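Local coordinates for protein putative polysaccharide binding proteins (DUF1812) (Bacteroides thetaiotaomicron VPI-5482, PDB 3GF8) that is a putative outer-membrane lipoprotein of the FimB/Mfa2 family that probably takes part in assembling or attaching fimbriae at the cell surface, at residues Ile151-Phe156 / Thr207-Met212; Tyr267-Phe272 / Ile282-Trp287. All coordinates share one frame; numbering follows the deposited sequence.

Contact 1: Ile151-Phe156 / Thr207-Met212; sequences IVRFGF and TAYVDM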
ATOM      1  N   ILE A 151       6.364   0.986  -0.489  1.00 25.58           N
ATOM      2  CA  ILE A 151       7.751   0.610  -0.500  1.00 27.51           C
ATOM      3  C   ILE A 151       8.519   1.792   0.072  1.00 30.42           C
ATOM      4  O   ILE A 151       8.228   2.952  -0.246  1.00 32.04           O
ATOM      5  CB  ILE A 151       8.179   0.227  -1.911  1.00 27.52           C
ATOM      6  CG1 ILE A 151       7.416  -1.055  -2.321  1.00 31.14           C
ATOM      7  CG2 ILE A 151       9.691   0.024  -1.958  1.00 25.99           C
ATOM      8  CD1 ILE A 151       7.723  -1.568  -3.659  1.00 30.53           C
ATOM      9  N   VAL A 152       9.457   1.511   0.964  1.00 30.59           N
ATOM     10  CA  VAL A 152      10.244   2.581   1.589  1.00 31.68           C
ATOM     11  C   VAL A 152      11.711   2.186   1.592  1.00 32.92           C
ATOM     12  O   VAL A 152      12.048   1.059   1.958  1.00 36.39           O
ATOM     13  CB  VAL A 152       9.799   2.921   3.022  1.00 28.47           C
ATOM     14  CG1 VAL A 152       8.307   2.924   3.147  1.00 34.36           C
ATOM     15  CG2 VAL A 152      10.369   1.962   3.980  1.00 41.15           C
ATOM     16  N   ARG A 153      12.569   3.097   1.134  1.00 30.25           N
ATOM     17  CA  ARG A 153      14.004   2.922   1.218  1.00 27.62           C
ATOM     18  C   ARG A 153      14.521   3.844   2.304  1.00 27.79           C
ATOM     19  O   ARG A 153      14.394   5.071   2.193  1.00 25.39           O
ATOM     20  CB  ARG A 153      14.657   3.269  -0.095  1.00 28.41           C
ATOM     21  CG  ARG A 153      16.188   3.288   0.012  1.00 31.12           C
ATOM     22  CD  ARG A 153      16.845   3.280  -1.359  1.00 35.11           C
ATOM     23  NE  ARG A 153      16.348   2.160  -2.136  1.00 37.91           N
ATOM     24  CZ  ARG A 153      16.822   1.797  -3.312  1.00 47.75           C
ATOM     25  NH1 ARG A 153      17.845   2.447  -3.859  1.00 53.72           N
ATOM     26  NH2 ARG A 153      16.281   0.759  -3.929  1.00 41.07           N
ATOM     27  N   PHE A 154      15.071   3.266   3.370  1.00 26.03           N
ATOM     28  CA  PHE A 154      15.601   4.056   4.464  1.00 26.36           C
ATOM     29  C   PHE A 154      17.124   4.091   4.451  1.00 27.69           C
ATOM     30  O   PHE A 154      17.770   3.074   4.283  1.00 28.65           O
ATOM     31  CB  PHE A 154      15.151   3.533   5.806  1.00 26.36           C
ATOM     32  CG  PHE A 154      13.686   3.688   6.081  1.00 32.11           C
ATOM     33  CD1 PHE A 154      13.085   4.920   6.038  1.00 46.25           C
ATOM     34  CD2 PHE A 154      12.921   2.610   6.462  1.00 40.92           C
ATOM     35  CE1 PHE A 154      11.746   5.066   6.347  1.00 48.56           C
ATOM     36  CE2 PHE A 154      11.571   2.760   6.778  1.00 41.45           C
ATOM     37  CZ  PHE A 154      10.997   3.982   6.721  1.00 47.54           C
ATOM     38  N   GLY A 155      17.668   5.295   4.622  1.00 28.69           N
ATOM     39  CA  GLY A 155      19.080   5.517   4.874  1.00 26.91           C
ATOM     40  C   GLY A 155      19.264   6.192   6.223  1.00 29.46           C
ATOM     41  O   GLY A 155      18.433   6.992   6.671  1.00 30.78           O
ATOM     42  N   PHE A 156      20.351   5.864   6.902  1.00 30.44           N
ATOM     43  CA  PHE A 156      20.615   6.444   8.190  1.00 29.74           C
ATOM     44  C   PHE A 156      22.050   6.919   8.178  1.00 29.41           C
ATOM     45  O   PHE A 156      22.944   6.116   7.998  1.00 29.67           O
ATOM     46  CB  PHE A 156      20.383   5.400   9.302  1.00 32.13           C
ATOM     47  CG  PHE A 156      19.011   4.803   9.278  1.00 30.25           C
ATOM     48  CD1 PHE A 156      18.740   3.723   8.483  1.00 26.42           C
ATOM     49  CD2 PHE A 156      17.993   5.348  10.037  1.00 28.89           C
ATOM     50  CE1 PHE A 156      17.464   3.203   8.427  1.00 33.23           C
ATOM     51  CE2 PHE A 156      16.717   4.834   9.986  1.00 27.60           C
ATOM     52  CZ  PHE A 156      16.449   3.768   9.193  1.00 31.06           C
ATOM     53  N   THR A 207      26.298   5.390   0.292  1.00 70.70           N
ATOM     54  CA  THR A 207      25.273   4.656  -0.491  1.00 67.75           C
ATOM     55  C   THR A 207      24.234   3.858   0.376  1.00 63.04           C
ATOM     56  O   THR A 207      23.050   3.828   0.045  1.00 63.00           O
ATOM     57  CB  THR A 207      25.939   3.663  -1.500  1.00 67.23           C
ATOM     58  N   ALA A 208      24.692   3.260   1.485  1.00 55.92           N
ATOM     59  CA  ALA A 208      23.948   2.265   2.287  1.00 49.45           C
ATOM     60  C   ALA A 208      22.451   2.531   2.540  1.00 45.39           C
ATOM     61  O   ALA A 208      22.053   3.636   2.878  1.00 48.34           O
ATOM     62  CB  ALA A 208      24.646   2.059   3.630  1.00 47.31           C
ATOM     63  N   TYR A 209      21.633   1.494   2.436  1.00 38.21           N
ATOM     64  CA  TYR A 209      20.220   1.608   2.715  1.00 33.78           C
ATOM     65  C   TYR A 209      19.559   0.233   2.991  1.00 29.40           C
ATOM     66  O   TYR A 209      20.146  -0.785   2.706  1.00 26.13           O
ATOM     67  CB  TYR A 209      19.559   2.315   1.535  1.00 30.63           C
ATOM     68  CG  TYR A 209      19.620   1.562   0.207  1.00 34.92           C
ATOM     69  CD1 TYR A 209      18.649   0.615  -0.127  1.00 35.26           C
ATOM     70  CD2 TYR A 209      20.623   1.816  -0.719  1.00 32.18           C
ATOM     71  CE1 TYR A 209      18.691  -0.072  -1.342  1.00 36.34           C
ATOM     72  CE2 TYR A 209      20.675   1.130  -1.943  1.00 36.52           C
ATOM     73  CZ  TYR A 209      19.704   0.198  -2.240  1.00 36.94           C
ATOM     74  OH  TYR A 209      19.734  -0.456  -3.428  1.00 40.95           O
ATOM     75  N   VAL A 210      18.343   0.224   3.538  1.00 28.22           N
ATOM     76  CA  VAL A 210      17.502  -0.985   3.605  1.00 24.90           C
ATOM     77  C   VAL A 210      16.225  -0.735   2.840  1.00 25.01           C
ATOM     78  O   VAL A 210      15.662   0.362   2.917  1.00 24.06           O
ATOM     79  CB  VAL A 210      17.123  -1.367   5.069  1.00 25.34           C
ATOM     80  CG1 VAL A 210      18.350  -1.789   5.871  1.00 24.82           C
ATOM     81  CG2 VAL A 210      16.466  -0.255   5.769  1.00 21.65           C
ATOM     82  N   ASP A 211      15.752  -1.727   2.092  1.00 23.15           N
ATOM     83  CA  ASP A 211      14.459  -1.618   1.447  1.00 23.38           C
ATOM     84  C   ASP A 211      13.485  -2.466   2.181  1.00 23.85           C
ATOM     85  O   ASP A 211      13.730  -3.662   2.398  1.00 22.18           O
ATOM     86  CB  ASP A 211      14.459  -2.104   0.003  1.00 23.40           C
ATOM     87  CG  ASP A 211      15.157  -1.150  -0.950  1.00 29.56           C
ATOM     88  OD1 ASP A 211      15.370   0.012  -0.568  1.00 28.31           O
ATOM     89  OD2 ASP A 211      15.492  -1.580  -2.091  1.00 30.88           O
HETATM   90  N   MSE A 212      12.355  -1.848   2.500  1.00 23.22           N
HETATM   91  CA  MSE A 212      11.251  -2.466   3.230  1.00 24.59           C
HETATM   92  C   MSE A 212       9.954  -2.212   2.510  1.00 24.28           C
HETATM   93  O   MSE A 212       9.864  -1.292   1.693  1.00 20.06           O
HETATM   94  CB  MSE A 212      11.153  -1.786   4.590  1.00 26.64           C
HETATM   95  CG  MSE A 212      12.521  -1.747   5.294  1.00 33.65           C
HETATM   96 SE   MSE A 212      12.466  -1.066   7.114  0.75 26.20          SE
HETATM   97  CE  MSE A 212      11.600  -2.446   7.941  1.00 10.58           C
TER
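Strand segments 151-156 and 209-212 run antiparallel, their axes at 158° and 4.7 Å apart at the closest approach, with Val152-Met212 and Phe154-Val210 as hydrogen-bonded pairs flanking the non-hydrogen-bonded pair Arg153-Asp211. Within this ladder Val152 N reaches Met212 O at 2.9 Å on an almost straight bond. Arg153 does the polar work on one face of the sheet. Its CG stands anti to the backbone N (chi1 172°) and the chain bends at chi3, which brings the guanidinium back beside both Asp211 and Tyr209. NE meets Asp211 OD1 at 2.8 Å, on the syn lone pair of that oxygen but tilted from the guanidinium plane; the second bond, from NH2 to Asp211 OD2, is weak. The same guanidinium lies flat on the Tyr209 ring, planes only 8° apart, with Arg153 CZ 3.8 Å from the ring centroid, a cation-pi stack extended by a CH-pi contact from CD. Ion pair and ring together thus restrain its rotation. On the other face, the selenium of selenomethionine Met212 comes up to the edge of the Phe154 ring, 3.8 Å from CD2, while Val152 CG2 packs against Met212 CB. Two antiparallel strands whose apolar face, with Val152, Phe154 and Met212, packs on Ile174 of strand 170-176 in a second sheet are the arrangement of a beta-sandwich, consistent with the placing of this family in the transthyretin clan.

Contact 2: Tyr267-Phe272 / Ile282-Trp287; sequences YHIIFF and IVVNGW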
ATOM      1  N   TYR A 267       8.801   5.793  -1.010  1.00 24.13           N
ATOM      2  CA  TYR A 267       9.320   6.779  -0.095  1.00 24.05           C
ATOM      3  C   TYR A 267      10.782   6.502   0.136  1.00 26.92           C
ATOM      4  O   TYR A 267      11.141   5.473   0.687  1.00 30.85           O
ATOM      5  CB  TYR A 267       8.576   6.679   1.220  1.00 23.99           C
ATOM      6  CG  TYR A 267       7.100   6.982   1.151  1.00 23.79           C
ATOM      7  CD1 TYR A 267       6.192   6.014   0.813  1.00 19.22           C
ATOM      8  CD2 TYR A 267       6.617   8.244   1.473  1.00 31.09           C
ATOM      9  CE1 TYR A 267       4.844   6.286   0.770  1.00 22.23           C
ATOM     10  CE2 TYR A 267       5.261   8.521   1.431  1.00 30.46           C
ATOM     11  CZ  TYR A 267       4.390   7.540   1.073  1.00 25.23           C
ATOM     12  OH  TYR A 267       3.052   7.806   1.044  1.00 27.29           O
ATOM     13  N   HIS A 268      11.643   7.397  -0.313  1.00 25.62           N
ATOM     14  CA  HIS A 268      13.043   7.270  -0.022  1.00 26.37           C
ATOM     15  C   HIS A 268      13.372   8.317   1.002  1.00 26.10           C
ATOM     16  O   HIS A 268      13.378   9.506   0.690  1.00 26.50           O
ATOM     17  CB  HIS A 268      13.882   7.496  -1.263  1.00 27.52           C
ATOM     18  CG  HIS A 268      15.349   7.328  -1.019  1.00 30.19           C
ATOM     19  ND1 HIS A 268      16.283   7.398  -2.024  1.00 39.23           N
ATOM     20  CD2 HIS A 268      16.042   7.069   0.116  1.00 45.06           C
ATOM     21  CE1 HIS A 268      17.491   7.217  -1.521  1.00 41.16           C
ATOM     22  NE2 HIS A 268      17.374   7.016  -0.223  1.00 46.26           N
ATOM     23  N   ILE A 269      13.638   7.858   2.219  1.00 27.16           N
ATOM     24  CA  ILE A 269      13.876   8.703   3.364  1.00 26.01           C
ATOM     25  C   ILE A 269      15.273   8.486   3.892  1.00 25.96           C
ATOM     26  O   ILE A 269      15.639   7.355   4.266  1.00 24.94           O
ATOM     27  CB  ILE A 269      12.863   8.398   4.477  1.00 29.05           C
ATOM     28  CG1 ILE A 269      11.430   8.373   3.894  1.00 29.64           C
ATOM     29  CG2 ILE A 269      13.057   9.383   5.650  1.00 28.10           C
ATOM     30  CD1 ILE A 269      10.341   8.295   4.944  1.00 26.74           C
ATOM     31  N   ILE A 270      16.072   9.551   3.893  1.00 27.56           N
ATOM     32  CA  ILE A 270      17.300   9.586   4.665  1.00 27.66           C
ATOM     33  C   ILE A 270      17.059  10.264   6.027  1.00 28.19           C
ATOM     34  O   ILE A 270      16.567  11.390   6.081  1.00 27.18           O
ATOM     35  CB  ILE A 270      18.423  10.363   3.984  1.00 30.84           C
ATOM     36  CG1 ILE A 270      18.566   9.994   2.505  1.00 35.84           C
ATOM     37  CG2 ILE A 270      19.719  10.029   4.660  1.00 26.95           C
ATOM     38  CD1 ILE A 270      18.803   8.544   2.275  1.00 41.48           C
ATOM     39  N   PHE A 271      17.427   9.581   7.113  1.00 26.68           N
ATOM     40  CA  PHE A 271      17.584  10.200   8.419  1.00 28.98           C
ATOM     41  C   PHE A 271      19.021  10.644   8.676  1.00 28.08           C
ATOM     42  O   PHE A 271      19.991   9.858   8.522  1.00 27.29           O
ATOM     43  CB  PHE A 271      17.167   9.228   9.518  1.00 32.47           C
ATOM     44  CG  PHE A 271      15.750   8.773   9.393  1.00 33.77           C
ATOM     45  CD1 PHE A 271      15.422   7.761   8.526  1.00 33.83           C
ATOM     46  CD2 PHE A 271      14.756   9.364  10.137  1.00 33.41           C
ATOM     47  CE1 PHE A 271      14.136   7.348   8.394  1.00 35.33           C
ATOM     48  CE2 PHE A 271      13.461   8.947  10.013  1.00 32.26           C
ATOM     49  CZ  PHE A 271      13.152   7.943   9.138  1.00 34.64           C
ATOM     50  N   PHE A 272      19.139  11.911   9.068  1.00 24.61           N
ATOM     51  CA  PHE A 272      20.387  12.513   9.491  1.00 24.93           C
ATOM     52  C   PHE A 272      20.335  12.627  11.000  1.00 26.22           C
ATOM     53  O   PHE A 272      19.555  13.421  11.544  1.00 25.80           O
ATOM     54  CB  PHE A 272      20.579  13.879   8.842  1.00 24.61           C
ATOM     55  CG  PHE A 272      20.740  13.790   7.374  1.00 27.93           C
ATOM     56  CD1 PHE A 272      19.634  13.634   6.559  1.00 25.41           C
ATOM     57  CD2 PHE A 272      21.997  13.768   6.810  1.00 31.42           C
ATOM     58  CE1 PHE A 272      19.789  13.503   5.196  1.00 34.62           C
ATOM     59  CE2 PHE A 272      22.161  13.626   5.447  1.00 32.96           C
ATOM     60  CZ  PHE A 272      21.065  13.498   4.641  1.00 28.10           C
ATOM     61  N   ILE A 282      15.284  15.027   8.078  1.00 22.77           N
ATOM     62  CA  ILE A 282      15.057  13.965   7.129  1.00 23.90           C
ATOM     63  C   ILE A 282      14.967  14.505   5.705  1.00 20.98           C
ATOM     64  O   ILE A 282      14.663  15.675   5.463  1.00 21.89           O
ATOM     65  CB  ILE A 282      13.776  13.140   7.471  1.00 23.60           C
ATOM     66  CG1 ILE A 282      12.508  13.959   7.225  1.00 26.51           C
ATOM     67  CG2 ILE A 282      13.855  12.678   8.903  1.00 22.63           C
ATOM     68  CD1 ILE A 282      11.270  13.365   7.821  1.00 26.86           C
ATOM     69  N   VAL A 283      15.201  13.631   4.743  1.00 21.48           N
ATOM     70  CA  VAL A 283      14.984  13.980   3.380  1.00 17.72           C
ATOM     71  C   VAL A 283      14.046  12.922   2.875  1.00 23.25           C
ATOM     72  O   VAL A 283      14.361  11.728   2.942  1.00 23.15           O
ATOM     73  CB  VAL A 283      16.266  14.016   2.623  1.00 17.46           C
ATOM     74  CG1 VAL A 283      16.020  14.325   1.074  1.00 14.74           C
ATOM     75  CG2 VAL A 283      17.140  15.050   3.214  1.00 16.07           C
ATOM     76  N   VAL A 284      12.870  13.357   2.428  1.00 23.28           N
ATOM     77  CA  VAL A 284      11.858  12.462   1.864  1.00 22.76           C
ATOM     78  C   VAL A 284      11.744  12.770   0.396  1.00 21.36           C
ATOM     79  O   VAL A 284      11.349  13.858   0.016  1.00 24.37           O
ATOM     80  CB  VAL A 284      10.509  12.637   2.544  1.00 21.45           C
ATOM     81  CG1 VAL A 284       9.458  11.624   1.983  1.00 18.26           C
ATOM     82  CG2 VAL A 284      10.682  12.510   4.050  1.00 22.91           C
ATOM     83  N   ASN A 285      12.129  11.813  -0.431  1.00 23.92           N
ATOM     84  CA  ASN A 285      12.111  11.992  -1.886  1.00 23.68           C
ATOM     85  C   ASN A 285      12.659  13.375  -2.296  1.00 23.99           C
ATOM     86  O   ASN A 285      12.047  14.105  -3.063  1.00 25.53           O
ATOM     87  CB  ASN A 285      10.690  11.758  -2.418  1.00 24.45           C
ATOM     88  CG  ASN A 285      10.201  10.321  -2.213  1.00 23.70           C
ATOM     89  OD1 ASN A 285      11.012   9.419  -2.078  1.00 24.92           O
ATOM     90  ND2 ASN A 285       8.858  10.109  -2.187  1.00 25.62           N
ATOM     91  N   GLY A 286      13.823  13.729  -1.778  1.00 22.92           N
ATOM     92  CA  GLY A 286      14.474  14.959  -2.186  1.00 22.62           C
ATOM     93  C   GLY A 286      14.140  16.179  -1.348  1.00 23.34           C
ATOM     94  O   GLY A 286      14.897  17.156  -1.387  1.00 20.81           O
ATOM     95  N   TRP A 287      13.043  16.128  -0.580  1.00 20.26           N
ATOM     96  CA  TRP A 287      12.624  17.269   0.233  1.00 24.33           C
ATOM     97  C   TRP A 287      13.219  17.204   1.606  1.00 25.05           C
ATOM     98  O   TRP A 287      12.968  16.246   2.315  1.00 24.60           O
ATOM     99  CB  TRP A 287      11.110  17.331   0.369  1.00 23.97           C
ATOM    100  CG  TRP A 287      10.439  17.532  -0.941  1.00 29.99           C
ATOM    101  CD1 TRP A 287      10.135  16.570  -1.866  1.00 22.82           C
ATOM    102  CD2 TRP A 287      10.023  18.787  -1.509  1.00 27.86           C
ATOM    103  NE1 TRP A 287       9.521  17.151  -2.968  1.00 28.19           N
ATOM    104  CE2 TRP A 287       9.440  18.506  -2.769  1.00 25.07           C
ATOM    105  CE3 TRP A 287      10.096  20.119  -1.078  1.00 21.42           C
ATOM    106  CZ2 TRP A 287       8.949  19.513  -3.607  1.00 18.48           C
ATOM    107  CZ3 TRP A 287       9.590  21.111  -1.897  1.00 25.60           C
ATOM    108  CH2 TRP A 287       9.010  20.795  -3.159  1.00 21.75           C
TER
HETATM  109  O   HOH W   1      15.232  11.341  -0.280  1.00 30.64           O
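His268 O is gripped twice: Asn285 N donates to it at 2.9 Å, and a water donates to it at 2.8 Å. That water also accepts from Gly286 N, so it links the strand to the turn that follows the partner strand. Asn285 completes the exchange with its side chain, whose OD1 takes the N-H of His268 at 2.8 Å, with 167° at the hydrogen; the donor sits 32° out of the amide's carbonyl plane. With CG beside its own backbone N (chi1 -64°), the amide is swung toward segment 267-272, and OD1 serves as acceptor where the turn has carried the main chain off the ladder. Its ND2 is held as well, by Asn266 O and Glu251 OE2, which fixes the flip of the amide. Shortening Asn285 to an alanine is likely to leave the N-H of His268 without this acceptor and Glu251 without its amide partner. Farther along, Ile270 and Val283 form a hydrogen-bonded pair, and Ile269 CA closes on Val283 O at 3.1 Å in a CA-H...O contact. Apolar groups follow the ladder on both faces. Ile282 CG2 lies 3.6 Å from Phe271 CD2, the two side chains running alongside each other, and on the opposite face Val283 CG2 meets Phe272 CE1 at 3.7 Å. A type I' turn from Val284 to Trp287, closed by reciprocal backbone bonds, leads out of the hairpin's second strand. Strand 139-158 borders strand 266-273 in parallel; helix 241-246 covers Ile269, Phe271 and Ile282 through Leu245 and Tyr244, while Tyr260 and Leu261 of helix 257-263 rest on Val284 and Tyr267.

How the contacts relate
Contacts 1 and 2 share one sheet, because strands 139-158 and 266-273 are parallel neighbours: Arg153 N lies 2.8 Å from Tyr267 O, a probable hydrogen bond, as is the pair Gly155 O and Phe271 N. The nearly parallel rings of Phe156 and Phe271 meet across the seam. Contact 1 is the more buried, joining strands far apart in sequence, with its ion pair and cation-pi stack gathered on Arg153. Contact 2 joins the strands of a local hairpin and relies on an asparagine amide and a water where its second strand runs out into the next turn. Each has one buried apolar face, packed on strands 170-176 and 224-229 in contact 1 and mainly on helices 241-246 and 257-263 in contact 2, whose other face is partly exposed.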